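PDB 3ZIL: AAR187Cp from Eremothecium gossypii, which is the Wpl1 protein, a Wapl-family cohesin factor that probably regulates the establishment of sister-chromatid cohesion, seen here through its C-terminal Wap1 domain. Local coordinates for residues 354-359 and 365-370. Sequence-based numbering, arbitrary orientation.
Sequences EAFATD and HNIHTR
Ala-357 and His-368 bring together the last two helices of the all-helical Wap1 domain, 343-360 and 365-375, an antiparallel helical hairpin that illustrates how a small residue lets neighbouring helices close up. The CA atoms of Ala-357 and His-368 lie just 5.2 Å apart. The apolar part of the contact lies on the buried side, where the Phe-356 ring and the Ile-367 side chain cross at about a right angle. Ring atom CZ of Phe-356 approaches the CG2 methyl of Ile-367 at 3.9 Å, with CE2 almost as near; this methyl, not the CG1 branch, does the touching. Leu-328 of helix 321-336 packs against both side chains. The second part is a polar ring against a methyl. The bond to CB leaves His-368 to one side, and CG anti to the backbone N (chi1 178°) brings the imidazole alongside helix 343-360, beside Val-360. His-368 ND1 lies 3.5 Å from Ala-357 O, at an angle too poor for a hydrogen bond. Shortened to an alanine here, the side chain would no longer reach Ala-357, which would probably open a gap between the helices. The Ala-357 CB methyl meets the ring edge in plane, 3.5 Å from His-368 ND1.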
loop_
_atom_site.group_PDB
_atom_site.type_symbol
_atom_site.label_atom_id
_atom_site.label_comp_id
_atom_site.label_asym_id
_atom_site.label_seq_id
_atom_site.Cartn_x
_atom_site.Cartn_y
_atom_site.Cartn_z
ATOM N N GLU A 354 6.480 -29.763 -12.645
ATOM C CA GLU A 354 7.898 -30.072 -12.376
ATOM C C GLU A 354 8.845 -29.129 -13.114
ATOM O O GLU A 354 9.869 -28.718 -12.582
ATOM C CB GLU A 354 8.272 -31.518 -12.823
ATOM C CG GLU A 354 7.829 -32.609 -11.892
ATOM C CD GLU A 354 7.883 -33.986 -12.528
ATOM O OE1 GLU A 354 8.112 -34.112 -13.766
ATOM O OE2 GLU A 354 7.625 -34.954 -11.792
ATOM N N ALA A 355 8.536 -28.826 -14.363
ATOM C CA ALA A 355 9.297 -27.840 -15.082
ATOM C C ALA A 355 9.231 -26.421 -14.406
ATOM O O ALA A 355 10.196 -25.677 -14.395
ATOM C CB ALA A 355 8.759 -27.743 -16.518
ATOM N N PHE A 356 8.061 -26.018 -13.957
ATOM C CA PHE A 356 7.877 -24.705 -13.232
ATOM C C PHE A 356 8.713 -24.693 -11.956
ATOM O O PHE A 356 9.360 -23.671 -11.636
ATOM C CB PHE A 356 6.370 -24.569 -12.945
ATOM C CG PHE A 356 5.926 -23.243 -12.324
ATOM C CD1 PHE A 356 6.629 -22.043 -12.529
ATOM C CD2 PHE A 356 4.721 -23.202 -11.607
ATOM C CE1 PHE A 356 6.160 -20.843 -11.986
ATOM C CE2 PHE A 356 4.255 -21.994 -11.036
ATOM C CZ PHE A 356 4.971 -20.832 -11.244
ATOM N N ALA A 357 8.778 -25.841 -11.266
ATOM C CA ALA A 357 9.638 -25.995 -10.097
ATOM C C ALA A 357 11.126 -25.773 -10.365
ATOM O O ALA A 357 11.821 -25.141 -9.568
ATOM C CB ALA A 357 9.433 -27.340 -9.407
ATOM N N THR A 358 11.599 -26.236 -11.516
ATOM C CA THR A 358 12.969 -26.049 -11.861
ATOM C C THR A 358 13.246 -24.604 -12.165
ATOM O O THR A 358 14.321 -24.122 -11.808
ATOM C CB THR A 358 13.307 -26.900 -13.112
ATOM O OG1 THR A 358 12.984 -28.271 -12.833
ATOM C CG2 THR A 358 14.752 -26.730 -13.509
ATOM N N ASP A 359 12.300 -23.896 -12.824
ATOM C CA ASP A 359 12.477 -22.434 -13.054
ATOM C C ASP A 359 12.516 -21.690 -11.741
ATOM O O ASP A 359 13.517 -20.979 -11.469
ATOM C CB ASP A 359 11.437 -21.750 -13.955
ATOM C CG ASP A 359 11.341 -22.344 -15.312
ATOM O OD1 ASP A 359 12.342 -22.910 -15.752
ATOM O OD2 ASP A 359 10.248 -22.258 -15.946
ATOM N N HIS A 365 11.462 -19.524 -3.456
ATOM C CA HIS A 365 11.406 -20.730 -2.662
ATOM C C HIS A 365 9.968 -21.001 -2.226
ATOM O O HIS A 365 9.537 -22.145 -2.095
ATOM C CB HIS A 365 12.337 -20.561 -1.473
ATOM C CG HIS A 365 12.294 -21.694 -0.467
ATOM N ND1 HIS A 365 12.921 -22.893 -0.676
ATOM C CD2 HIS A 365 11.732 -21.764 0.818
ATOM C CE1 HIS A 365 12.758 -23.683 0.423
ATOM N NE2 HIS A 365 12.025 -22.994 1.325
ATOM N N ASN A 366 9.196 -19.951 -2.016
ATOM C CA ASN A 366 7.772 -20.095 -1.618
ATOM C C ASN A 366 6.935 -20.837 -2.678
ATOM O O ASN A 366 6.193 -21.799 -2.385
ATOM C CB ASN A 366 7.187 -18.694 -1.370
ATOM C CG ASN A 366 5.732 -18.724 -1.007
ATOM O OD1 ASN A 366 4.863 -18.922 -1.857
ATOM N ND2 ASN A 366 5.444 -18.470 0.273
ATOM N N ILE A 367 7.001 -20.360 -3.919
ATOM C CA ILE A 367 6.315 -21.081 -5.009
ATOM C C ILE A 367 6.878 -22.525 -5.181
ATOM O O ILE A 367 6.097 -23.465 -5.320
ATOM C CB ILE A 367 6.398 -20.319 -6.337
ATOM C CG1 ILE A 367 5.743 -18.924 -6.183
ATOM C CG2 ILE A 367 5.745 -21.145 -7.452
ATOM C CD1 ILE A 367 5.685 -18.087 -7.430
ATOM N N HIS A 368 8.194 -22.696 -5.170
ATOM C CA HIS A 368 8.801 -24.019 -5.399
ATOM C C HIS A 368 8.213 -25.023 -4.415
ATOM O O HIS A 368 7.898 -26.180 -4.733
ATOM C CB HIS A 368 10.306 -23.928 -5.213
ATOM C CG HIS A 368 11.037 -25.252 -5.371
ATOM N ND1 HIS A 368 10.798 -26.104 -6.374
ATOM C CD2 HIS A 368 12.050 -25.811 -4.633
ATOM C CE1 HIS A 368 11.602 -27.155 -6.283
ATOM N NE2 HIS A 368 12.358 -26.986 -5.212
ATOM N N THR A 369 8.074 -24.533 -3.210
ATOM C CA THR A 369 7.787 -25.289 -2.009
ATOM C C THR A 369 6.274 -25.670 -2.131
ATOM O O THR A 369 5.849 -26.783 -1.796
ATOM C CB THR A 369 8.189 -24.309 -0.875
ATOM O OG1 THR A 369 9.320 -24.785 -0.147
ATOM C CG2 THR A 369 7.050 -23.804 -0.008
ATOM N N ARG A 370 5.477 -24.767 -2.698
ATOM C CA ARG A 370 4.063 -25.072 -2.958
ATOM C C ARG A 370 3.817 -26.046 -4.090
ATOM O O ARG A 370 2.862 -26.798 -4.067
ATOM C CB ARG A 370 3.276 -23.785 -3.109
ATOM C CG ARG A 370 3.067 -23.249 -1.706
ATOM C CD ARG A 370 3.044 -21.776 -1.671
ATOM N NE ARG A 370 2.609 -21.345 -0.356
ATOM C CZ ARG A 370 2.052 -20.173 -0.126
ATOM N NH1 ARG A 370 1.814 -19.279 -1.116
ATOM N NH2 ARG A 370 1.686 -19.905 1.079
#